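Local coordinates for protein fatty acid synthase 1, isoform A (Drosophila melanogaster, PDB 6FN6) that probably carries out the ketoreduction, dehydration and enoyl-reduction steps of fatty acid synthesis, as the modifying region of an insect fatty acid synthase, at residues N132-E137 / S181-N186; Y143-I148 / M177-I182; G162-V167 / I171-T176. All blocks are in the same frame, centred on the assembly; numbering follows the deposited sequence.

How the contacts relate
Read from the N terminus, the chain makes helix 131-141, strand 143-145, strand 161-164 and finally helix 170-183, and all three contacts end on this last helix. Contact 1 opens first, its loop running from helix 131-141 to the end of helix 170-183. Contact 2 starts just afterwards at strand 143-145 and returns to the same end, sharing Ser-181 and Ile-182 with contact 1. Contact 3, where strand 161-164 turns back on the start of the helix, is nested inside both loops. Together they fix one helix against a second helix, a short strand and the adjoining sheet of what is predicted to be the C-terminal hotdog fold of the dehydratase.

Contact 1. Residues N132-E137 / S181-N186; sequences NDVYKE and SILSKN
Leu-183 brings both methyls at its tip to helix 131-141, and each finds a different neighbour. CD1 rests against the isopropyl group of Val-134, 3.9 Å from CG1 and only slightly farther from CG2, the two side chains crossing at about a right angle. CD2 instead slides past the aliphatic part of Glu-137, with CG 4.0 Å away. Val-134 can offer both methyls because CG1 stands anti to the backbone N (chi1 166°), leaving CG2 beside that nitrogen. The contact is small, some 120 Å² in all, but buried: Ser-155 of strand 152-155 touches both Val-134 and Leu-183. This is the far end of helix 170-183, the long helix that the curved sheet of a hotdog fold wraps, here in the half predicted to be the C-terminal hotdog of the dehydratase; helix 131-141 packs against this end. Beyond the methyls the character changes. Glu-137 bends at chi2 (63°), and its carboxylate forms salt bridges with Arg-141 and Arg-971 through OE2 and with Arg-188 through OE1, so three guanidinium groups surround the one carboxylate and would probably favour its charged form. Farther along, Ser-184 OG turns back to Ser-181 O in a 2.7 Å hydrogen bond, with the donor 33° off the carbonyl plane, whereas Asn-186 is exposed and poorly ordered.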
loop_
_atom_site.group_PDB
_atom_site.type_symbol
_atom_site.label_atom_id
_atom_site.label_comp_id
_atom_site.label_asym_id
_atom_site.label_seq_id
_atom_site.Cartn_x
_atom_site.Cartn_y
_atom_site.Cartn_z
ATOM N N ASN A 132 21.741 -23.233 30.683
ATOM C CA ASN A 132 23.025 -23.404 30.010
ATOM C C ASN A 132 22.859 -24.071 28.647
ATOM O O ASN A 132 23.577 -23.746 27.702
ATOM C CB ASN A 132 23.980 -24.218 30.885
ATOM C CG ASN A 132 24.445 -23.450 32.107
ATOM O OD1 ASN A 132 24.676 -22.240 32.045
ATOM N ND2 ASN A 132 24.584 -24.149 33.229
ATOM N N ASP A 133 21.916 -25.002 28.548
ATOM C CA ASP A 133 21.612 -25.643 27.272
ATOM C C ASP A 133 21.130 -24.612 26.259
ATOM O O ASP A 133 21.584 -24.586 25.117
ATOM C CB ASP A 133 20.547 -26.730 27.441
ATOM C CG ASP A 133 20.993 -27.846 28.357
ATOM O OD1 ASP A 133 22.191 -28.203 28.322
ATOM O OD2 ASP A 133 20.143 -28.371 29.106
ATOM N N VAL A 134 20.195 -23.773 26.689
ATOM C CA VAL A 134 19.597 -22.765 25.825
ATOM C C VAL A 134 20.658 -21.841 25.245
ATOM O O VAL A 134 20.677 -21.586 24.044
ATOM C CB VAL A 134 18.528 -21.960 26.586
ATOM C CG1 VAL A 134 18.142 -20.698 25.819
ATOM C CG2 VAL A 134 17.311 -22.819 26.854
ATOM N N TYR A 135 21.530 -21.322 26.100
ATOM C CA TYR A 135 22.454 -20.283 25.675
ATOM C C TYR A 135 23.702 -20.866 25.016
ATOM O O TYR A 135 24.455 -20.149 24.357
ATOM C CB TYR A 135 22.814 -19.386 26.861
ATOM C CG TYR A 135 21.662 -18.481 27.234
ATOM C CD1 TYR A 135 21.378 -17.348 26.483
ATOM C CD2 TYR A 135 20.839 -18.775 28.310
ATOM C CE1 TYR A 135 20.316 -16.528 26.804
ATOM C CE2 TYR A 135 19.778 -17.962 28.639
ATOM C CZ TYR A 135 19.516 -16.842 27.880
ATOM O OH TYR A 135 18.460 -16.022 28.208
ATOM N N LYS A 136 23.935 -22.161 25.198
ATOM C CA LYS A 136 24.932 -22.849 24.392
ATOM C C LYS A 136 24.438 -22.890 22.947
ATOM O O LYS A 136 25.186 -22.603 22.013
ATOM C CB LYS A 136 25.208 -24.259 24.915
ATOM C CG LYS A 136 25.964 -25.126 23.924
ATOM C CD LYS A 136 26.491 -26.403 24.550
ATOM C CE LYS A 136 27.412 -27.119 23.577
ATOM N NZ LYS A 136 27.789 -28.480 24.037
ATOM N N GLU A 137 23.169 -23.251 22.781
ATOM C CA GLU A 137 22.532 -23.290 21.468
ATOM C C GLU A 137 22.634 -21.928 20.787
ATOM O O GLU A 137 23.049 -21.826 19.632
ATOM C CB GLU A 137 21.063 -23.713 21.603
ATOM C CG GLU A 137 20.198 -23.486 20.364
ATOM C CD GLU A 137 20.657 -24.304 19.173
ATOM O OE1 GLU A 137 21.440 -25.259 19.372
ATOM O OE2 GLU A 137 20.234 -23.997 18.038
ATOM N N SER A 181 11.455 -17.011 21.226
ATOM C CA SER A 181 10.821 -17.223 19.929
ATOM C C SER A 181 11.841 -17.674 18.888
ATOM O O SER A 181 11.518 -18.427 17.971
ATOM C CB SER A 181 10.131 -15.943 19.465
ATOM O OG SER A 181 9.434 -16.146 18.248
ATOM N N ILE A 182 13.076 -17.215 19.042
ATOM C CA ILE A 182 14.131 -17.539 18.096
ATOM C C ILE A 182 14.571 -18.989 18.280
ATOM O O ILE A 182 15.035 -19.624 17.332
ATOM C CB ILE A 182 15.317 -16.559 18.247
ATOM C CG1 ILE A 182 14.919 -15.170 17.745
ATOM C CG2 ILE A 182 16.542 -17.056 17.484
ATOM C CD1 ILE A 182 15.863 -14.056 18.172
ATOM N N LEU A 183 14.412 -19.512 19.494
ATOM C CA LEU A 183 14.778 -20.897 19.787
ATOM C C LEU A 183 14.015 -21.874 18.906
ATOM O O LEU A 183 14.583 -22.834 18.390
ATOM C CB LEU A 183 14.503 -21.235 21.252
ATOM C CG LEU A 183 15.602 -21.062 22.297
ATOM C CD1 LEU A 183 15.109 -21.607 23.626
ATOM C CD2 LEU A 183 16.900 -21.746 21.889
ATOM N N SER A 184 12.721 -21.626 18.745
ATOM C CA SER A 184 11.847 -22.528 18.005
ATOM C C SER A 184 12.200 -22.585 16.516
ATOM O O SER A 184 11.857 -23.546 15.829
ATOM C CB SER A 184 10.387 -22.101 18.184
ATOM O OG SER A 184 10.203 -20.750 17.804
ATOM N N LYS A 185 12.888 -21.559 16.024
ATOM C CA LYS A 185 13.285 -21.521 14.621
ATOM C C LYS A 185 14.256 -22.654 14.306
ATOM O O LYS A 185 15.210 -22.894 15.044
ATOM C CB LYS A 185 13.911 -20.169 14.275
ATOM C CG LYS A 185 12.900 -19.039 14.164
ATOM C CD LYS A 185 13.568 -17.720 13.820
ATOM C CE LYS A 185 12.549 -16.667 13.408
ATOM N NZ LYS A 185 11.946 -16.961 12.078
ATOM N N ASN A 186 14.000 -23.350 13.203
ATOM C CA ASN A 186 14.744 -24.557 12.862
ATOM C C ASN A 186 16.154 -24.234 12.372
ATOM O O ASN A 186 17.117 -24.903 12.746
ATOM C CB ASN A 186 13.988 -25.354 11.798
ATOM C CG ASN A 186 14.500 -26.773 11.663
ATOM O OD1 ASN A 186 15.628 -27.079 12.048
ATOM N ND2 ASN A 186 13.664 -27.654 11.125
#

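Contact 2. Residues Y143-I148 / M177-I182; sequences YDYGGI and MLQFSI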
loop_
_atom_site.group_PDB
_atom_site.type_symbol
_atom_site.label_atom_id
_atom_site.label_comp_id
_atom_site.label_asym_id
_atom_site.label_seq_id
_atom_site.Cartn_x
_atom_site.Cartn_y
_atom_site.Cartn_z
ATOM N N TYR A 143 24.506 -15.290 18.958
ATOM C CA TYR A 143 24.071 -14.521 20.118
ATOM C C TYR A 143 25.021 -14.717 21.293
ATOM O O TYR A 143 25.191 -15.834 21.782
ATOM C CB TYR A 143 22.659 -14.923 20.544
ATOM C CG TYR A 143 21.625 -14.874 19.446
ATOM C CD1 TYR A 143 20.932 -13.702 19.169
ATOM C CD2 TYR A 143 21.329 -16.002 18.697
ATOM C CE1 TYR A 143 19.980 -13.655 18.168
ATOM C CE2 TYR A 143 20.379 -15.967 17.695
ATOM C CZ TYR A 143 19.705 -14.791 17.435
ATOM O OH TYR A 143 18.760 -14.759 16.433
ATOM N N ASP A 144 25.624 -13.627 21.755
ATOM C CA ASP A 144 26.552 -13.684 22.878
ATOM C C ASP A 144 25.956 -13.003 24.103
ATOM O O ASP A 144 26.539 -12.067 24.647
ATOM C CB ASP A 144 27.872 -13.018 22.498
ATOM C CG ASP A 144 28.448 -13.572 21.209
ATOM O OD1 ASP A 144 28.990 -14.697 21.233
ATOM O OD2 ASP A 144 28.343 -12.887 20.168
ATOM N N TYR A 145 24.807 -13.494 24.552
ATOM C CA TYR A 145 24.103 -12.872 25.664
ATOM C C TYR A 145 24.879 -13.025 26.968
ATOM O O TYR A 145 25.575 -14.021 27.181
ATOM C CB TYR A 145 22.704 -13.475 25.823
ATOM C CG TYR A 145 21.757 -13.167 24.682
ATOM C CD1 TYR A 145 21.425 -11.856 24.361
ATOM C CD2 TYR A 145 21.185 -14.187 23.933
ATOM C CE1 TYR A 145 20.556 -11.571 23.319
ATOM C CE2 TYR A 145 20.314 -13.912 22.891
ATOM C CZ TYR A 145 20.006 -12.604 22.589
ATOM O OH TYR A 145 19.143 -12.329 21.556
ATOM N N GLY A 146 24.754 -12.024 27.832
ATOM C CA GLY A 146 25.412 -12.029 29.123
ATOM C C GLY A 146 24.599 -11.298 30.171
ATOM O O GLY A 146 23.647 -10.588 29.846
ATOM N N GLY A 147 24.970 -11.478 31.434
ATOM C CA GLY A 147 24.275 -10.831 32.531
ATOM C C GLY A 147 22.794 -11.160 32.594
ATOM O O GLY A 147 22.393 -12.310 32.418
ATOM N N ILE A 148 21.979 -10.142 32.848
ATOM C CA ILE A 148 20.550 -10.344 33.064
ATOM C C ILE A 148 19.836 -10.723 31.767
ATOM O O ILE A 148 18.689 -11.166 31.792
ATOM C CB ILE A 148 19.909 -9.094 33.698
ATOM C CG1 ILE A 148 20.051 -7.879 32.774
ATOM C CG2 ILE A 148 20.546 -8.818 35.058
ATOM C CD1 ILE A 148 19.281 -6.661 33.243
ATOM N N MET A 177 11.921 -12.857 25.817
ATOM C CA MET A 177 10.742 -13.323 25.090
ATOM C C MET A 177 11.062 -13.471 23.601
ATOM O O MET A 177 10.582 -14.393 22.945
ATOM C CB MET A 177 9.564 -12.367 25.281
ATOM C CG MET A 177 9.089 -12.236 26.721
ATOM S SD MET A 177 7.658 -11.145 26.903
ATOM C CE MET A 177 6.430 -12.030 25.951
ATOM N N LEU A 178 11.866 -12.554 23.069
ATOM C CA LEU A 178 12.287 -12.633 21.673
ATOM C C LEU A 178 13.307 -13.751 21.484
ATOM O O LEU A 178 13.286 -14.460 20.477
ATOM C CB LEU A 178 12.881 -11.303 21.203
ATOM C CG LEU A 178 12.021 -10.053 21.389
ATOM C CD1 LEU A 178 12.663 -8.866 20.688
ATOM C CD2 LEU A 178 10.604 -10.278 20.886
ATOM N N GLN A 179 14.203 -13.898 22.453
ATOM C CA GLN A 179 15.162 -14.991 22.438
ATOM C C GLN A 179 14.406 -16.308 22.357
ATOM O O GLN A 179 14.761 -17.202 21.591
ATOM C CB GLN A 179 16.049 -14.967 23.682
ATOM C CG GLN A 179 16.884 -13.715 23.842
ATOM C CD GLN A 179 17.698 -13.737 25.119
ATOM O OE1 GLN A 179 17.724 -14.741 25.829
ATOM N NE2 GLN A 179 18.361 -12.628 25.421
ATOM N N PHE A 180 13.363 -16.417 23.167
ATOM C CA PHE A 180 12.596 -17.647 23.266
ATOM C C PHE A 180 11.944 -18.018 21.940
ATOM O O PHE A 180 11.876 -19.193 21.577
ATOM C CB PHE A 180 11.528 -17.521 24.353
ATOM C CG PHE A 180 10.758 -18.782 24.579
ATOM C CD1 PHE A 180 11.272 -19.789 25.377
ATOM C CD2 PHE A 180 9.524 -18.965 23.986
ATOM C CE1 PHE A 180 10.567 -20.955 25.580
ATOM C CE2 PHE A 180 8.813 -20.126 24.186
ATOM C CZ PHE A 180 9.334 -21.123 24.984
ATOM N N SER A 181 11.455 -17.011 21.226
ATOM C CA SER A 181 10.821 -17.223 19.929
ATOM C C SER A 181 11.841 -17.674 18.888
ATOM O O SER A 181 11.518 -18.427 17.971
ATOM C CB SER A 181 10.131 -15.943 19.465
ATOM O OG SER A 181 9.434 -16.146 18.248
ATOM N N ILE A 182 13.076 -17.215 19.042
ATOM C CA ILE A 182 14.131 -17.539 18.096
ATOM C C ILE A 182 14.571 -18.989 18.280
ATOM O O ILE A 182 15.035 -19.624 17.332
ATOM C CB ILE A 182 15.317 -16.559 18.247
ATOM C CG1 ILE A 182 14.919 -15.170 17.745
ATOM C CG2 ILE A 182 16.542 -17.056 17.484
ATOM C CD1 ILE A 182 15.863 -14.056 18.172
#
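Gln-179 NE2 is gripped by two acceptors, Asp-175 OD2 and the backbone oxygen of Phe-149, while it lies over the centre of one face of the Tyr-145 ring, 3.1 Å above the plane. The amide belongs to the central helix of a hotdog fold, and Tyr-145 to the short, weakly bonded strand 143-145, which pairs with strand 24-26 of the predicted N-terminal hotdog, so the contact lies where the two halves of the dehydratase appear to join. Amide and ring are only 23° from parallel, so this is a stack, with the amide laid flat along the face. Gln-179 reaches it as an extended chain (chi2 178°): CG passes the phenol end, 3.5 Å from Tyr-145 OH, and the amide carries on over the ring. At its other end, OE1 is hydrogen-bonded to Tyr-135 OH, so polar partners at both amide atoms should fix the rotation of the group. The setting matters, because Asp-175 is the predicted proton donor of the dehydratase and the Tyr-145 side chain lies about 4 Å, between nearest atoms, from that of His-24, the predicted proton acceptor. The bond from Gln-179 NE2 is consistent with a second-shell role in positioning Asp-175. One helical turn on, the packing is apolar. Ile-182 and Tyr-143 approach from opposite directions, and the phenol oxygen, hydrogen-bonded to the backbone oxygen of Tyr-191, meets both methyls of the isoleucine: Tyr-143 OH lies 3.4 Å from Ile-182 CG2 and 3.5 Å from its CD1.

Contact 3. Residues G162-V167 / I171-T176; sequences GKLQWV and ISFMDT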
loop_
_atom_site.group_PDB
_atom_site.type_symbol
_atom_site.label_atom_id
_atom_site.label_comp_id
_atom_site.label_asym_id
_atom_site.label_seq_id
_atom_site.Cartn_x
_atom_site.Cartn_y
_atom_site.Cartn_z
ATOM N N GLY A 162 8.097 -22.442 28.400
ATOM C CA GLY A 162 9.323 -22.226 29.145
ATOM C C GLY A 162 9.131 -21.239 30.276
ATOM O O GLY A 162 7.998 -20.922 30.646
ATOM N N LYS A 163 10.238 -20.749 30.825
ATOM C CA LYS A 163 10.182 -19.797 31.927
ATOM C C LYS A 163 11.241 -18.702 31.792
ATOM O O LYS A 163 12.359 -18.950 31.334
ATOM C CB LYS A 163 10.339 -20.528 33.260
ATOM C CG LYS A 163 9.168 -21.442 33.593
ATOM C CD LYS A 163 8.676 -21.249 35.019
ATOM C CE LYS A 163 7.229 -21.702 35.166
ATOM N NZ LYS A 163 7.029 -23.101 34.705
ATOM N N LEU A 164 10.867 -17.488 32.187
ATOM C CA LEU A 164 11.761 -16.335 32.133
ATOM C C LEU A 164 11.864 -15.700 33.515
ATOM O O LEU A 164 10.857 -15.534 34.201
ATOM C CB LEU A 164 11.254 -15.308 31.116
ATOM C CG LEU A 164 10.701 -15.871 29.802
ATOM C CD1 LEU A 164 10.039 -14.778 28.980
ATOM C CD2 LEU A 164 11.805 -16.545 29.006
ATOM N N GLN A 165 13.075 -15.340 33.924
ATOM C CA GLN A 165 13.272 -14.740 35.239
ATOM C C GLN A 165 12.886 -13.265 35.211
ATOM O O GLN A 165 12.759 -12.669 34.143
ATOM C CB GLN A 165 14.723 -14.903 35.704
ATOM C CG GLN A 165 15.755 -14.244 34.809
ATOM C CD GLN A 165 17.176 -14.512 35.273
ATOM O OE1 GLN A 165 17.478 -15.590 35.777
ATOM N NE2 GLN A 165 18.052 -13.528 35.109
ATOM N N TRP A 166 12.679 -12.692 36.393
ATOM C CA TRP A 166 12.320 -11.286 36.520
ATOM C C TRP A 166 13.275 -10.579 37.472
ATOM O O TRP A 166 13.362 -10.932 38.650
ATOM C CB TRP A 166 10.883 -11.132 37.018
ATOM C CG TRP A 166 10.512 -9.708 37.286
ATOM C CD1 TRP A 166 10.366 -9.113 38.504
ATOM C CD2 TRP A 166 10.252 -8.692 36.310
ATOM N NE1 TRP A 166 10.025 -7.791 38.347
ATOM C CE2 TRP A 166 9.948 -7.509 37.009
ATOM C CE3 TRP A 166 10.245 -8.671 34.912
ATOM C CZ2 TRP A 166 9.639 -6.317 36.358
ATOM C CZ3 TRP A 166 9.939 -7.485 34.269
ATOM C CH2 TRP A 166 9.641 -6.326 34.990
ATOM N N VAL A 167 13.991 -9.584 36.956
ATOM C CA VAL A 167 14.946 -8.829 37.758
ATOM C C VAL A 167 14.603 -7.343 37.737
ATOM O O VAL A 167 15.493 -6.495 37.730
ATOM C CB VAL A 167 16.389 -9.063 37.266
ATOM C CG1 VAL A 167 16.785 -10.517 37.460
ATOM C CG2 VAL A 167 16.536 -8.662 35.802
ATOM N N ILE A 171 13.351 -4.279 29.794
ATOM C CA ILE A 171 14.126 -4.458 28.571
ATOM C C ILE A 171 14.649 -5.888 28.483
ATOM O O ILE A 171 14.422 -6.581 27.491
ATOM C CB ILE A 171 15.279 -3.438 28.488
ATOM C CG1 ILE A 171 14.713 -2.019 28.386
ATOM C CG2 ILE A 171 16.201 -3.757 27.299
ATOM C CD1 ILE A 171 15.756 -0.918 28.471
ATOM N N SER A 172 15.338 -6.338 29.525
ATOM C CA SER A 172 15.909 -7.679 29.522
ATOM C C SER A 172 14.801 -8.719 29.417
ATOM O O SER A 172 14.907 -9.678 28.651
ATOM C CB SER A 172 16.749 -7.921 30.778
ATOM O OG SER A 172 15.934 -8.219 31.899
ATOM N N PHE A 173 13.736 -8.526 30.189
ATOM C CA PHE A 173 12.655 -9.499 30.231
ATOM C C PHE A 173 11.989 -9.664 28.870
ATOM O O PHE A 173 11.810 -10.785 28.391
ATOM C CB PHE A 173 11.610 -9.097 31.268
ATOM C CG PHE A 173 10.396 -9.974 31.258
ATOM C CD1 PHE A 173 10.403 -11.191 31.913
ATOM C CD2 PHE A 173 9.252 -9.587 30.582
ATOM C CE1 PHE A 173 9.289 -12.006 31.900
ATOM C CE2 PHE A 173 8.135 -10.399 30.566
ATOM C CZ PHE A 173 8.153 -11.610 31.225
ATOM N N MET A 174 11.618 -8.550 28.246
ATOM C CA MET A 174 10.965 -8.606 26.947
ATOM C C MET A 174 11.926 -9.153 25.894
ATOM O O MET A 174 11.502 -9.809 24.945
ATOM C CB MET A 174 10.439 -7.223 26.543
ATOM C CG MET A 174 9.158 -6.828 27.282
ATOM S SD MET A 174 8.227 -5.480 26.516
ATOM C CE MET A 174 9.327 -4.089 26.787
ATOM N N ASP A 175 13.220 -8.896 26.063
ATOM C CA ASP A 175 14.216 -9.435 25.141
ATOM C C ASP A 175 14.251 -10.961 25.200
ATOM O O ASP A 175 14.313 -11.621 24.167
ATOM C CB ASP A 175 15.606 -8.876 25.446
ATOM C CG ASP A 175 16.647 -9.321 24.432
ATOM O OD1 ASP A 175 16.383 -9.215 23.218
ATOM O OD2 ASP A 175 17.729 -9.782 24.848
ATOM N N THR A 176 14.212 -11.520 26.406
ATOM C CA THR A 176 14.239 -12.972 26.564
ATOM C C THR A 176 13.011 -13.613 25.917
ATOM O O THR A 176 13.048 -14.778 25.525
ATOM C CB THR A 176 14.321 -13.390 28.050
ATOM O OG1 THR A 176 13.262 -12.775 28.792
ATOM C CG2 THR A 176 15.660 -12.985 28.641
HETATM O O HOH W 1 14.135 -12.558 31.689
#
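Phe-173 reaches from the first turns of helix 170-183 to the chain that has just left strand 161-164, and its side chain meets a partner from CB along one side of the ring to CE1. CB starts at the edge of the indole, 3.8 Å from Trp-166 CZ3, and CG lies in the plane of that ring, 3.9 Å from Trp-166 CE3. With CG anti to the backbone N (chi1 174°), the phenyl ring offers a face to the tryptophan edge in a T-shaped pair, centroids 5.5 Å apart and planes at 78°. Farther out the ring turns its own rim to the backbone: CD1 faces Gln-165 O in plane, 3.6 Å away. Near the tip, CE1 packs on Leu-164, with CB at 3.9 Å. Leu-164 then slides past Thr-176 one turn along, its CD1 lying 3.8 Å from Thr-176 OG1. The result is the inner layer of a hotdog fold, with Leu-164 of the strand and Trp-166 of the following loop seated on the helix that holds Asp-175, the predicted proton donor of the dehydratase; Leu-223 and His-206 also border the phenyl ring. An alanine in place of Phe-173 would take away the face met by Trp-166 and is likely to open a gap beside Leu-164. No direct hydrogen bond crosses this interface. A water bridges it, donating to Gln-165 O (2.8 Å) and Thr-176 OG1 (3.0 Å), the latter hydroxyl in turn donating to Phe-173 O within its own helix, which implies that hydrocarbon and aromatic contacts carry the joint while the water links its polar atoms.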